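Local structure of uncharacterized protein (Exiguobacterium sibiricum, 3B77) at residues D39-T44 / K97-D102; V88-E93 / K112-A117. The protein is of unknown function but carries a bacterial pleckstrin homology (PH) domain, followed by a YvbH-like region that probably takes part in oligomerisation. All blocks are in the same frame, centred on the assembly; numbering follows the deposited sequence.

Interaction 1: residues D39-T44 / K97-D102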
# COMPACT_ATOMS: atom_id res chain seq x y z
N ASP A 39 16.55 59.90 21.59
CA ASP A 39 16.67 58.47 21.86
C ASP A 39 17.83 58.14 22.78
O ASP A 39 18.72 58.95 22.98
CB ASP A 39 16.84 57.70 20.55
CG ASP A 39 15.67 57.84 19.61
OD1 ASP A 39 15.61 58.88 18.91
OD2 ASP A 39 14.82 56.92 19.54
N GLU A 40 17.79 56.94 23.34
CA GLU A 40 18.87 56.40 24.15
C GLU A 40 19.02 54.91 23.80
O GLU A 40 18.07 54.14 23.95
CB GLU A 40 18.54 56.59 25.61
CG GLU A 40 19.76 56.68 26.50
CD GLU A 40 19.48 57.28 27.88
OE1 GLU A 40 18.91 58.39 27.95
OE2 GLU A 40 19.87 56.66 28.88
N TYR A 41 20.19 54.52 23.29
CA TYR A 41 20.44 53.17 22.81
C TYR A 41 21.44 52.48 23.74
O TYR A 41 22.62 52.79 23.72
CB TYR A 41 20.99 53.20 21.39
CG TYR A 41 20.10 53.91 20.41
CD1 TYR A 41 19.10 53.24 19.76
CD2 TYR A 41 20.29 55.25 20.13
CE1 TYR A 41 18.30 53.88 18.85
CE2 TYR A 41 19.48 55.91 19.22
CZ TYR A 41 18.50 55.22 18.58
OH TYR A 41 17.69 55.85 17.68
N CYS A 42 20.98 51.52 24.51
CA CYS A 42 21.79 50.90 25.54
C CYS A 42 22.07 49.46 25.18
O CYS A 42 21.14 48.68 25.09
CB CYS A 42 21.01 50.98 26.85
SG CYS A 42 21.81 50.37 28.30
N PHE A 43 23.33 49.14 24.93
CA PHE A 43 23.75 47.79 24.55
C PHE A 43 24.35 47.09 25.76
O PHE A 43 25.40 47.47 26.23
CB PHE A 43 24.78 47.83 23.43
CG PHE A 43 24.26 48.41 22.15
CD1 PHE A 43 24.26 49.79 21.94
CD2 PHE A 43 23.78 47.59 21.15
CE1 PHE A 43 23.80 50.33 20.75
CE2 PHE A 43 23.33 48.10 19.97
CZ PHE A 43 23.33 49.48 19.76
N THR A 44 23.66 46.05 26.24
CA THR A 44 24.10 45.28 27.40
C THR A 44 24.52 43.89 26.93
O THR A 44 24.41 43.56 25.73
CB THR A 44 22.98 45.10 28.47
OG1 THR A 44 22.10 44.04 28.08
CG2 THR A 44 22.18 46.39 28.67
N LYS A 97 13.40 44.28 13.22
CA LYS A 97 13.33 45.74 13.29
C LYS A 97 14.64 46.42 12.83
O LYS A 97 15.73 46.05 13.27
CB LYS A 97 12.97 46.18 14.72
CG LYS A 97 12.53 47.66 14.86
CD LYS A 97 12.05 47.96 16.29
CE LYS A 97 11.73 49.42 16.53
NZ LYS A 97 11.43 49.62 17.98
N HIS A 98 14.50 47.42 11.96
CA HIS A 98 15.61 48.18 11.41
C HIS A 98 16.09 49.26 12.37
O HIS A 98 15.30 50.01 12.91
CB HIS A 98 15.17 48.85 10.10
CG HIS A 98 14.94 47.87 8.99
ND1 HIS A 98 13.95 46.91 9.04
CD2 HIS A 98 15.60 47.68 7.82
CE1 HIS A 98 14.01 46.17 7.94
NE2 HIS A 98 15.00 46.62 7.19
N TYR A 99 17.40 49.30 12.59
CA TYR A 99 18.01 50.31 13.42
C TYR A 99 19.08 51.01 12.64
O TYR A 99 19.93 50.38 12.05
CB TYR A 99 18.61 49.72 14.70
CG TYR A 99 17.61 49.70 15.81
CD1 TYR A 99 16.66 48.68 15.91
CD2 TYR A 99 17.56 50.71 16.75
CE1 TYR A 99 15.71 48.67 16.94
CE2 TYR A 99 16.61 50.72 17.77
CZ TYR A 99 15.69 49.70 17.86
OH TYR A 99 14.75 49.73 18.87
N SER A 100 18.97 52.33 12.61
CA SER A 100 19.95 53.18 11.99
C SER A 100 20.25 54.25 13.02
O SER A 100 19.36 54.99 13.39
CB SER A 100 19.37 53.79 10.73
OG SER A 100 20.24 54.79 10.23
N ILE A 101 21.49 54.31 13.49
CA ILE A 101 21.86 55.26 14.53
C ILE A 101 22.99 56.16 14.05
O ILE A 101 24.03 55.67 13.65
CB ILE A 101 22.29 54.52 15.83
CG1 ILE A 101 21.21 53.50 16.26
CG2 ILE A 101 22.57 55.52 16.94
CD1 ILE A 101 21.64 52.58 17.38
N ASP A 102 22.74 57.48 14.09
CA ASP A 102 23.73 58.50 13.70
C ASP A 102 24.52 58.94 14.91
O ASP A 102 23.93 59.25 15.94
CB ASP A 102 23.06 59.71 13.06
CG ASP A 102 22.55 59.42 11.65
OD1 ASP A 102 23.34 58.90 10.84
OD2 ASP A 102 21.39 59.74 11.35
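Y99 OH, at the end of a ring that meets Y41 across the contact, accepts a weak 3.4 Å hydrogen bond from K97 NZ. K97 NZ also bonds Y66 OH, and K97 makes a cation-pi contact with Y64. Further in, the contact is apolar. I101 lies over one face of the Y41 ring. I101 CD1 is 3.7 Å from the centroid of the Y41 ring and 19° off the normal, a CH-pi contact. The methyl is shifted toward the rim, so I101 CD1 is nearest Y41 CD1, at 3.5 Å. I101 CG2 lies over the same face, nearer the opposite edge of the ring, 3.9 Å from Y41 CE2. The two strands run at 108° with axes 10.0 Å apart. This is the nearly orthogonal packing of two antiparallel sheets that defines the PH fold, and these side chains fill the core between them. With Y41 CG anti to its carbonyl carbon (chi1 -57°), the ring lies against strand 97-104. There Y41 CE1 meets Y99 CE2 edge to edge at 3.7 Å, the ring planes close to perpendicular. H50 stacks on Y41 and meets Y99 edge-to-face. Replacing Y41 by an alanine would probably open a gap beneath I101 and deprive H50 of its stacking partner. F43 adds a looser touch, its CZ 4.3 Å from I101 CD1.

Interaction 2: residues V88-E93 / K112-A117; sequences VEIKFE and KDLYKA
I90 reaches from its strand to the helix with a single methyl, CD1, and meets L114 and Y115 there. Its CG1 stands anti to the backbone N (chi1 -172°), which carries CD1 out to the helix surface. I90 CD1 touches the branched end of L114, 3.9 Å from L114 CG and just as near L114 CD2. Beside it, the same methyl, I90 CD1, rests on the helix backbone, 3.8 Å from Y115 N. The Y115 side chain takes part through its base, with I90 CD1 4.3 Å from Y115 CB. No hydrogen bond joins the two segments. All three residues are buried. L118, one turn after L114, also packs on I90, and on F92. L114 in turn touches Y187 of the C-terminal helix 184-191. Y115 packs on V76 of the neighbouring strand and on L63 of a second subunit, so this side of the helix also meets the subunit interface. Helix 108-146 follows directly after the last strand and lays its apolar side on the three-stranded sheet. A C-terminal helix that closes the end of the beta-sandwich in this way is a hallmark of the PH fold.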
# COMPACT_ATOMS: atom_id res chain seq x y z
N VAL A 88 28.59 59.58 11.73
CA VAL A 88 28.81 58.25 11.18
C VAL A 88 27.51 57.49 11.49
O VAL A 88 26.89 57.73 12.51
CB VAL A 88 30.05 57.56 11.81
CG1 VAL A 88 31.29 58.33 11.48
CG2 VAL A 88 29.93 57.40 13.32
N GLU A 89 27.09 56.59 10.61
CA GLU A 89 25.84 55.86 10.80
C GLU A 89 26.10 54.37 10.94
O GLU A 89 26.79 53.79 10.11
CB GLU A 89 24.90 56.12 9.62
CG GLU A 89 23.55 55.41 9.71
CD GLU A 89 22.87 55.19 8.35
OE1 GLU A 89 23.41 54.46 7.49
OE2 GLU A 89 21.75 55.71 8.15
N ILE A 90 25.55 53.77 11.99
CA ILE A 90 25.61 52.32 12.21
C ILE A 90 24.20 51.77 12.03
O ILE A 90 23.22 52.37 12.48
CB ILE A 90 26.17 51.94 13.60
CG1 ILE A 90 26.39 50.42 13.70
CG2 ILE A 90 25.27 52.45 14.70
CD1 ILE A 90 27.18 50.00 14.93
N LYS A 91 24.10 50.66 11.32
CA LYS A 91 22.83 50.03 11.06
C LYS A 91 22.87 48.55 11.42
O LYS A 91 23.92 47.92 11.43
CB LYS A 91 22.46 50.13 9.59
CG LYS A 91 22.36 51.53 8.99
CD LYS A 91 22.27 51.46 7.44
CE LYS A 91 21.03 50.67 6.94
NZ LYS A 91 20.93 50.53 5.44
N PHE A 92 21.69 48.03 11.71
CA PHE A 92 21.46 46.61 11.95
C PHE A 92 19.98 46.35 12.08
O PHE A 92 19.17 47.27 12.10
CB PHE A 92 22.19 46.10 13.20
CG PHE A 92 21.84 46.85 14.44
CD1 PHE A 92 22.53 48.00 14.80
CD2 PHE A 92 20.81 46.40 15.27
CE1 PHE A 92 22.20 48.67 15.94
CE2 PHE A 92 20.48 47.06 16.41
CZ PHE A 92 21.15 48.20 16.75
N GLU A 93 19.65 45.07 12.13
CA GLU A 93 18.30 44.61 12.33
C GLU A 93 18.32 43.68 13.51
O GLU A 93 19.14 42.77 13.59
CB GLU A 93 17.79 43.90 11.08
CG GLU A 93 17.72 44.82 9.84
CD GLU A 93 17.15 44.15 8.60
OE1 GLU A 93 16.65 43.00 8.69
OE2 GLU A 93 17.21 44.81 7.53
N LYS A 112 33.15 52.33 15.68
CA LYS A 112 33.75 51.26 14.91
C LYS A 112 33.90 50.03 15.80
O LYS A 112 33.82 48.93 15.31
CB LYS A 112 35.12 51.65 14.30
CG LYS A 112 36.35 51.12 15.10
CD LYS A 112 37.71 51.57 14.54
CE LYS A 112 38.89 50.88 15.29
NZ LYS A 112 38.79 50.90 16.80
N ASP A 113 34.14 50.21 17.09
CA ASP A 113 34.22 49.05 17.99
C ASP A 113 32.85 48.38 18.16
O ASP A 113 32.78 47.17 18.32
CB ASP A 113 34.79 49.43 19.37
CG ASP A 113 36.27 49.83 19.32
OD1 ASP A 113 36.95 49.55 18.28
OD2 ASP A 113 36.74 50.40 20.35
N LEU A 114 31.78 49.16 18.17
CA LEU A 114 30.45 48.60 18.26
C LEU A 114 30.12 47.81 16.98
O LEU A 114 29.59 46.71 17.02
CB LEU A 114 29.42 49.71 18.47
CG LEU A 114 27.95 49.29 18.67
CD1 LEU A 114 27.79 48.41 19.88
CD2 LEU A 114 27.08 50.51 18.78
N TYR A 115 30.46 48.40 15.84
CA TYR A 115 30.30 47.75 14.56
C TYR A 115 30.90 46.36 14.62
O TYR A 115 30.23 45.39 14.29
CB TYR A 115 30.96 48.57 13.46
CG TYR A 115 31.01 47.91 12.12
CD1 TYR A 115 29.84 47.61 11.43
CD2 TYR A 115 32.22 47.59 11.51
CE1 TYR A 115 29.87 47.02 10.18
CE2 TYR A 115 32.27 46.99 10.26
CZ TYR A 115 31.10 46.70 9.59
OH TYR A 115 31.14 46.09 8.34
N LYS A 116 32.15 46.26 15.08
CA LYS A 116 32.82 44.96 15.17
C LYS A 116 32.08 44.01 16.08
O LYS A 116 31.89 42.87 15.72
CB LYS A 116 34.27 45.11 15.63
CG LYS A 116 35.23 45.83 14.66
CD LYS A 116 36.67 45.77 15.23
CE LYS A 116 37.66 46.71 14.58
NZ LYS A 116 39.06 46.51 15.16
N ALA A 117 31.69 44.49 17.26
CA ALA A 117 30.98 43.66 18.27
C ALA A 117 29.69 43.06 17.73
O ALA A 117 29.48 41.85 17.81
CB ALA A 117 30.67 44.49 19.55

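Overall arrangement
The centres of interactions 1 and 2 are about 10 Å apart, on the same side of the chain's centre. Strands 87-94 and 97-104 connect them. These are antiparallel neighbours in the three-stranded sheet and are joined by backbone hydrogen bonds, probably including I101 N to I90 O. The segments alternate along the chain: 39-44, 88-93, 97-102, 112-117. Interaction 1 joins the five-stranded sheet to the three-stranded one, and interaction 2 joins the latter to helix 108-146. Together they trace the core of the PH domain from one sheet through the other to the closing helix. That helix continues into the region probably used for oligomerisation.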